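DNA photolyase (Agrobacterium tumefaciens, PDB 4U63) probably repairs cyclobutane pyrimidine dimers in DNA with light, using bound FAD as cofactor and a methenyltetrahydrofolate as antenna chromophore. Local coordinates at residues D235-D239 with G240-G244; P345-D348 with A349-Q353; M360-R363 with V364-V368. All blocks are in the same frame, centred on the assembly; numbering follows the deposited sequence.

Contact 1 of 3, residues D235-D239 with G240-G244; sequences DDFID and GALKG
Phe237 and Leu242 hold together the turn in which helix 227-238 ends, through one carbonyl group and one ring. Among the hydrogen bonds, the chief one runs from Leu242 N to Phe237 O, 2.9 Å long and fairly straight at the hydrogen (161°). It reaches back five residues, one more than an alpha-helical bond, and closes a wider turn at the end of the helix. Gly240 N adds a weak bond to the same oxygen, with a length of 3.0 Å. At Gly240 the backbone turns sharply, in a conformation seldom taken by residues that carry a side chain. Two waters fill out the turn: one accepts from Ala241 N and donates to Asp236 O, while the other donates to both Ile238 O and Gly240 O. Apolar contacts lie on the ring side. With CG of Phe237 anti to the backbone N (chi1 -177°), the phenyl group extends over the departing chain. Leu242 CB sits over its face in a CH-pi contact, 4.1 Å from the ring centroid, and Leu242 N lies above the same ring nearer its rim. Ala241 CB touches Phe237 CD1 at 3.8 Å. Further along, Ile238 and Leu242 run side by side, and Ile238 CD1 meets Leu242 CD2 at 3.9 Å. Phe237 also rests on Ser258, which is hydrogen-bonded to FAD, placing the turn beside the cofactor pocket. The turn leads into helix 245-248, with Gly244 as its N-cap and Gly244 N bonded to Asp289 of helix 287-309; Phe237 meets Phe293 of that same helix, while Leu242 packs on Leu281 and Ile285 in the loop before it.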
# COMPACT_ATOMS: atom_id res chain seq x y z
N ASP A 235 -8.44 -7.66 -14.15
CA ASP A 235 -8.95 -8.02 -15.48
C ASP A 235 -8.50 -7.03 -16.57
O ASP A 235 -8.04 -7.42 -17.66
CB ASP A 235 -10.48 -8.07 -15.49
CG ASP A 235 -11.06 -9.29 -14.78
OD1 ASP A 235 -10.30 -10.20 -14.40
OD2 ASP A 235 -12.29 -9.32 -14.60
N ASP A 236 -8.67 -5.75 -16.27
CA ASP A 236 -8.30 -4.71 -17.22
C ASP A 236 -6.80 -4.70 -17.50
O ASP A 236 -6.37 -4.48 -18.64
CB ASP A 236 -8.76 -3.35 -16.72
CG ASP A 236 -8.55 -2.26 -17.75
OD1 ASP A 236 -9.02 -2.41 -18.90
OD2 ASP A 236 -7.90 -1.26 -17.41
N PHE A 237 -5.99 -4.93 -16.46
CA PHE A 237 -4.56 -4.97 -16.62
C PHE A 237 -4.12 -6.16 -17.48
O PHE A 237 -3.31 -5.99 -18.40
CB PHE A 237 -3.85 -5.03 -15.26
CG PHE A 237 -2.36 -4.99 -15.36
CD1 PHE A 237 -1.71 -3.85 -15.83
CD2 PHE A 237 -1.58 -6.09 -15.00
CE1 PHE A 237 -0.34 -3.80 -15.92
CE2 PHE A 237 -0.20 -6.05 -15.11
CZ PHE A 237 0.42 -4.91 -15.57
N ILE A 238 -4.67 -7.34 -17.21
CA ILE A 238 -4.29 -8.54 -17.97
C ILE A 238 -4.64 -8.35 -19.44
O ILE A 238 -3.82 -8.62 -20.33
CB ILE A 238 -4.95 -9.82 -17.41
CG1 ILE A 238 -4.44 -10.12 -15.98
CG2 ILE A 238 -4.70 -11.03 -18.33
CD1 ILE A 238 -2.95 -10.39 -15.85
N ASP A 239 -5.86 -7.86 -19.68
CA ASP A 239 -6.35 -7.60 -21.03
C ASP A 239 -5.83 -6.28 -21.62
O ASP A 239 -6.13 -5.95 -22.76
CB ASP A 239 -7.90 -7.55 -21.06
CG ASP A 239 -8.56 -8.93 -21.22
OD1 ASP A 239 -7.86 -9.95 -21.39
OD2 ASP A 239 -9.80 -8.99 -21.18
N GLY A 240 -5.06 -5.53 -20.83
CA GLY A 240 -4.58 -4.23 -21.23
C GLY A 240 -3.10 -4.02 -21.03
O GLY A 240 -2.28 -4.65 -21.71
N ALA A 241 -2.78 -3.16 -20.06
CA ALA A 241 -1.44 -2.62 -19.86
C ALA A 241 -0.36 -3.63 -19.51
O ALA A 241 0.82 -3.29 -19.53
CB ALA A 241 -1.47 -1.49 -18.83
N LEU A 242 -0.72 -4.87 -19.18
CA LEU A 242 0.31 -5.91 -19.04
C LEU A 242 1.15 -5.93 -20.31
O LEU A 242 2.37 -6.08 -20.26
CB LEU A 242 -0.29 -7.28 -18.78
CG LEU A 242 0.71 -8.46 -18.71
CD1 LEU A 242 1.83 -8.22 -17.71
CD2 LEU A 242 -0.05 -9.73 -18.38
N LYS A 243 0.50 -5.77 -21.46
CA LYS A 243 1.21 -5.66 -22.72
C LYS A 243 1.99 -4.34 -22.76
O LYS A 243 1.39 -3.24 -22.76
CB LYS A 243 0.28 -5.74 -23.93
CG LYS A 243 1.05 -5.88 -25.23
CD LYS A 243 0.16 -5.99 -26.43
CE LYS A 243 0.95 -6.05 -27.73
NZ LYS A 243 0.19 -6.69 -28.84
N GLY A 244 3.31 -4.46 -22.82
CA GLY A 244 4.22 -3.30 -22.83
C GLY A 244 4.55 -2.77 -21.45
O GLY A 244 5.19 -1.71 -21.32
O HOH W 1 -5.05 -1.61 -19.13
O HOH W 2 -3.09 -7.26 -22.76

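Contact 2 of 3, residues P345-D348 with A349-Q353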
# COMPACT_ATOMS: atom_id res chain seq x y z
N PRO A 345 9.21 21.14 -11.22
CA PRO A 345 7.92 20.64 -11.74
C PRO A 345 7.63 19.15 -11.55
O PRO A 345 6.53 18.80 -11.20
CB PRO A 345 7.99 21.00 -13.22
CG PRO A 345 8.77 22.27 -13.21
CD PRO A 345 9.85 22.04 -12.20
N ILE A 346 8.61 18.28 -11.77
CA ILE A 346 8.36 16.84 -11.64
C ILE A 346 8.01 16.46 -10.19
O ILE A 346 7.15 15.62 -9.96
CB ILE A 346 9.53 15.98 -12.21
CG1 ILE A 346 9.16 14.50 -12.26
CG2 ILE A 346 10.81 16.16 -11.41
CD1 ILE A 346 8.04 14.17 -13.21
N VAL A 347 8.68 17.12 -9.24
CA VAL A 347 8.41 16.89 -7.81
C VAL A 347 7.01 17.39 -7.49
O VAL A 347 6.21 16.69 -6.88
CB VAL A 347 9.46 17.61 -6.93
CG1 VAL A 347 9.09 17.55 -5.45
CG2 VAL A 347 10.84 17.01 -7.17
N ASP A 348 6.72 18.61 -7.94
CA ASP A 348 5.41 19.21 -7.69
C ASP A 348 4.27 18.42 -8.31
O ASP A 348 3.24 18.21 -7.68
CB ASP A 348 5.42 20.67 -8.14
CG ASP A 348 6.35 21.52 -7.27
OD1 ASP A 348 6.75 21.06 -6.18
OD2 ASP A 348 6.68 22.65 -7.67
N ALA A 349 4.47 17.94 -9.53
CA ALA A 349 3.48 17.08 -10.18
C ALA A 349 3.16 15.85 -9.33
O ALA A 349 2.00 15.54 -9.10
CB ALA A 349 3.97 16.68 -11.57
N GLY A 350 4.20 15.17 -8.82
CA GLY A 350 4.00 14.01 -7.96
C GLY A 350 3.22 14.30 -6.70
O GLY A 350 2.26 13.59 -6.37
N MET A 351 3.61 15.37 -6.00
CA MET A 351 2.95 15.70 -4.74
C MET A 351 1.50 16.12 -4.97
O MET A 351 0.63 15.82 -4.14
CB MET A 351 3.74 16.77 -3.98
CG MET A 351 5.18 16.36 -3.67
SD MET A 351 5.36 14.77 -2.85
CE MET A 351 4.62 15.12 -1.26
N ARG A 352 1.23 16.77 -6.10
CA ARG A 352 -0.14 17.16 -6.45
C ARG A 352 -0.98 15.97 -6.90
O ARG A 352 -2.16 15.89 -6.57
CB ARG A 352 -0.12 18.26 -7.50
CG ARG A 352 0.48 19.53 -6.95
CD ARG A 352 0.54 20.60 -8.02
NE ARG A 352 1.44 21.69 -7.67
CZ ARG A 352 1.45 22.87 -8.27
NH1 ARG A 352 0.59 23.16 -9.25
NH2 ARG A 352 2.33 23.81 -7.88
N GLN A 353 -0.37 15.05 -7.65
CA GLN A 353 -1.03 13.80 -7.99
C GLN A 353 -1.49 13.07 -6.73
O GLN A 353 -2.62 12.61 -6.64
CB GLN A 353 -0.11 12.88 -8.81
CG GLN A 353 -0.75 11.54 -9.11
CD GLN A 353 0.15 10.58 -9.87
OE1 GLN A 353 1.38 10.56 -9.71
NE2 GLN A 353 -0.47 9.77 -10.70
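Arg352 lies back along the helix over Asp348, one turn earlier, and touches it mainly through its aliphatic stem. Its CG stands beside the backbone N (chi1 -66°), which places that atom only 3.1 Å from Asp348 O, and from there the chain runs extended to NE. Arg352 NE ends 4.1 Å from Asp348 CB. The charged ends do not pair: Asp348 OD2 and Arg352 NH2 are 4.5 Å apart, and the oxygen lies well out of the guanidinium plane. Each group is instead held elsewhere, Arg352 by a salt bridge to Glu442 and a bond to Gly340 O, Asp348 by Thr342 OG1 and Gly343 N in the loop leading into the helix. The opposite charges may still attract weakly across the gap. This is the first part of helix 345-357 in the FAD-binding domain, and its backbone keeps regular alpha-helical bonding, with Ala349 N giving to Pro345 O at 2.8 Å and Met351 N to Val347 O at 3.0 Å. The carbonyl of Val347 is also brushed by Met351 CG, at 3.4 Å. Beyond that atom the methionine bends at both chi2 (-52°) and chi3 (-68°), so that its sulfur and methyl lead away from Val347; the two side chains approach each other loosely, Val347 CG1 to Met351 CG at 4.5 Å. Val347 packs on Ile367 and Phe371 of helix 362-375, and Met351 on Val368 of the same helix. Ala349 CB rests 3.3 Å from Pro345 O on another side of the helix, where Tyr435 of helix 434-439 covers the alanine.

Contact 3 of 3, residues M360-R363 with V364-V368; sequences MHNR and VRMIV. With FAD (flavin-adenine dinucleotide), chain C.
Helix 362-375 starts at His361, its N-cap residue, with Arg365 N bonded to His361 O at 2.9 Å and Met366 N to Asn362 O one step on. The His361 side chain caps the helix end, ND1 accepting a weak bond from Arg363 N. Met360, Asn362, Arg365 and Met366 belong to the FAD pocket. Before the helix, Met360 O is gripped side-on by two nitrogens of Arg365, NE at 2.9 Å (167° at the hydrogen) and NH2 at 3.3 Å. The oxygen lies in the guanidinium plane, which helps fix the rotation of that group; Asp393 takes NH2 in a salt bridge. Held so, Arg365 presents NH1 3.2 Å from flavin atom C4X, with FAD N5 at the guanidinium edge and ribityl O2' above one face. That hydroxyl donates to Asn362 OD1 at 2.6 Å. An arginine-aspartate pair beside the flavin is also found in other photolyases. Farther along, Met366 CG reaches the flavin methyl C8M at 3.7 Å, while its sulfur lies over the guanidinium face of Arg363. Met360 heads instead for Val368: extended at chi1 and chi2 (-169° and -171°), it brings SD to 3.7 Å from Val368 CG2, tip to tip, and a bend at chi3 leaves CE near that methyl too. Met360 packs on Leu354 of helix 345-357, and both Met360 and Val368 on Phe387 of helix 380-390, whereas Arg363 and Ile367 rest on helix 422-429.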
# COMPACT_ATOMS: atom_id res chain seq x y z
N MET A 360 0.66 7.88 -6.29
CA MET A 360 1.70 8.53 -7.06
C MET A 360 2.43 7.47 -7.86
O MET A 360 2.66 6.35 -7.37
CB MET A 360 2.67 9.27 -6.13
CG MET A 360 3.64 10.20 -6.84
SD MET A 360 4.93 10.88 -5.78
CE MET A 360 3.96 11.50 -4.40
N HIS A 361 2.80 7.82 -9.09
CA HIS A 361 3.59 6.90 -9.92
C HIS A 361 4.89 6.52 -9.20
O HIS A 361 5.52 7.39 -8.60
CB HIS A 361 3.91 7.55 -11.26
CG HIS A 361 4.53 6.63 -12.24
ND1 HIS A 361 5.89 6.43 -12.30
CD2 HIS A 361 3.99 5.85 -13.21
CE1 HIS A 361 6.17 5.57 -13.26
NE2 HIS A 361 5.03 5.20 -13.83
N ASN A 362 5.29 5.25 -9.26
CA ASN A 362 6.47 4.80 -8.49
C ASN A 362 7.77 5.56 -8.77
O ASN A 362 8.52 5.89 -7.84
CB ASN A 362 6.76 3.31 -8.70
CG ASN A 362 8.01 2.86 -7.93
OD1 ASN A 362 8.00 2.76 -6.71
ND2 ASN A 362 9.11 2.63 -8.66
N ARG A 363 8.05 5.81 -10.04
CA ARG A 363 9.23 6.60 -10.40
C ARG A 363 9.21 7.96 -9.70
O ARG A 363 10.22 8.42 -9.19
CB ARG A 363 9.35 6.77 -11.91
CG ARG A 363 10.49 7.67 -12.39
CD ARG A 363 11.86 7.28 -11.84
NE ARG A 363 12.28 5.95 -12.26
CZ ARG A 363 13.48 5.43 -12.01
NH1 ARG A 363 14.40 6.12 -11.33
NH2 ARG A 363 13.77 4.20 -12.43
N VAL A 364 8.04 8.57 -9.67
CA VAL A 364 7.90 9.89 -9.07
C VAL A 364 7.98 9.78 -7.54
O VAL A 364 8.50 10.70 -6.88
CB VAL A 364 6.65 10.62 -9.60
CG1 VAL A 364 6.61 12.03 -9.07
CG2 VAL A 364 6.66 10.66 -11.13
N ARG A 365 7.49 8.67 -6.95
CA ARG A 365 7.70 8.45 -5.51
C ARG A 365 9.19 8.48 -5.16
O ARG A 365 9.58 9.11 -4.17
CB ARG A 365 7.09 7.14 -5.02
CG ARG A 365 5.59 7.06 -5.11
CD ARG A 365 5.00 5.92 -4.30
NE ARG A 365 3.69 5.55 -4.82
CZ ARG A 365 2.78 4.80 -4.22
NH1 ARG A 365 2.95 4.31 -2.99
NH2 ARG A 365 1.64 4.54 -4.86
N MET A 366 10.01 7.81 -5.97
CA MET A 366 11.45 7.81 -5.74
C MET A 366 12.02 9.23 -5.86
O MET A 366 12.84 9.65 -5.04
CB MET A 366 12.16 6.88 -6.73
CG MET A 366 11.79 5.41 -6.60
SD MET A 366 12.53 4.42 -7.91
CE MET A 366 14.24 4.48 -7.41
N ILE A 367 11.58 9.97 -6.87
CA ILE A 367 12.05 11.34 -7.09
C ILE A 367 11.66 12.27 -5.94
O ILE A 367 12.51 13.03 -5.47
CB ILE A 367 11.56 11.91 -8.44
CG1 ILE A 367 12.19 11.12 -9.61
CG2 ILE A 367 11.91 13.39 -8.57
CD1 ILE A 367 11.51 11.33 -10.94
N VAL A 368 10.40 12.21 -5.49
CA VAL A 368 9.96 13.13 -4.43
C VAL A 368 10.59 12.78 -3.08
O VAL A 368 10.89 13.67 -2.28
CB VAL A 368 8.42 13.24 -4.30
CG1 VAL A 368 7.78 13.64 -5.62
CG2 VAL A 368 7.78 11.98 -3.73
PA FAD C . 2.50 -2.06 -10.47
O1A FAD C . 3.67 -1.55 -11.25
O2A FAD C . 1.28 -2.48 -11.22
O5B FAD C . 3.07 -3.24 -9.53
C5B FAD C . 2.24 -4.30 -9.07
C4B FAD C . 2.29 -4.44 -7.55
O4B FAD C . 3.62 -4.72 -7.10
C3B FAD C . 1.87 -3.19 -6.82
O3B FAD C . 0.44 -3.05 -6.76
C2B FAD C . 2.53 -3.39 -5.47
O2B FAD C . 1.75 -4.24 -4.62
C1B FAD C . 3.82 -4.09 -5.82
N9A FAD C . 4.98 -3.19 -5.95
C8A FAD C . 5.40 -2.59 -7.09
N7A FAD C . 6.51 -1.86 -6.87
C5A FAD C . 6.84 -1.99 -5.57
C6A FAD C . 7.89 -1.47 -4.70
N6A FAD C . 8.84 -0.65 -5.20
N1A FAD C . 7.86 -1.84 -3.40
C2A FAD C . 6.90 -2.66 -2.90
N3A FAD C . 5.91 -3.17 -3.66
C4A FAD C . 5.83 -2.87 -4.97
N1 FAD C . 3.75 0.53 -2.36
C2 FAD C . 2.69 0.18 -1.60
O2 FAD C . 2.01 -0.80 -1.97
N3 FAD C . 2.37 0.86 -0.46
C4 FAD C . 3.09 1.92 -0.03
O4 FAD C . 2.80 2.53 1.03
C4X FAD C . 4.26 2.36 -0.82
N5 FAD C . 5.03 3.43 -0.48
C5X FAD C . 6.12 3.78 -1.23
C6 FAD C . 6.92 4.85 -0.87
C7 FAD C . 8.03 5.23 -1.64
C7M FAD C . 8.89 6.40 -1.23
C8 FAD C . 8.35 4.48 -2.87
C8M FAD C . 9.54 4.84 -3.74
C9 FAD C . 7.56 3.42 -3.24
C9A FAD C . 6.45 3.03 -2.48
N10 FAD C . 5.63 1.93 -2.87
C10 FAD C . 4.54 1.58 -2.05
C1' FAD C . 5.93 1.10 -4.04
C2' FAD C . 5.33 1.44 -5.39
O2' FAD C . 5.63 2.80 -5.71
C3' FAD C . 3.84 1.17 -5.43
O3' FAD C . 3.55 -0.17 -5.04
C4' FAD C . 3.33 1.42 -6.85
O4' FAD C . 3.43 2.81 -7.14
C5' FAD C . 1.89 0.96 -6.96
O5' FAD C . 1.36 1.17 -8.28
P FAD C . 0.82 -0.09 -9.11
O1P FAD C . 0.25 0.41 -10.39
O2P FAD C . -0.11 -0.91 -8.26
O3P FAD C . 2.17 -0.92 -9.37

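Overall arrangement
The three contacts follow in series along the chain; none nests in or crosses another. Contact 1 closes the turn between helix 227-238 and helix 245-248, with Phe237 about 5 Å from FAD. Much later comes contact 2, in the first turns of helix 345-357, followed by contact 3, where helix 362-375 begins. The last two centres lie 9 Å apart and touch: Gln353 OE1 probably accepts from His361 N, and Gly350 CA lets Val364 CG1 approach to 3.5 Å. Contact 1 is separate, its nearest atoms about 10 Å from contact 3 and about 14 Å from contact 2. FAD lies between contacts 1 and 3, bonded to Asn362 of the latter, while contact 2 backs contact 3.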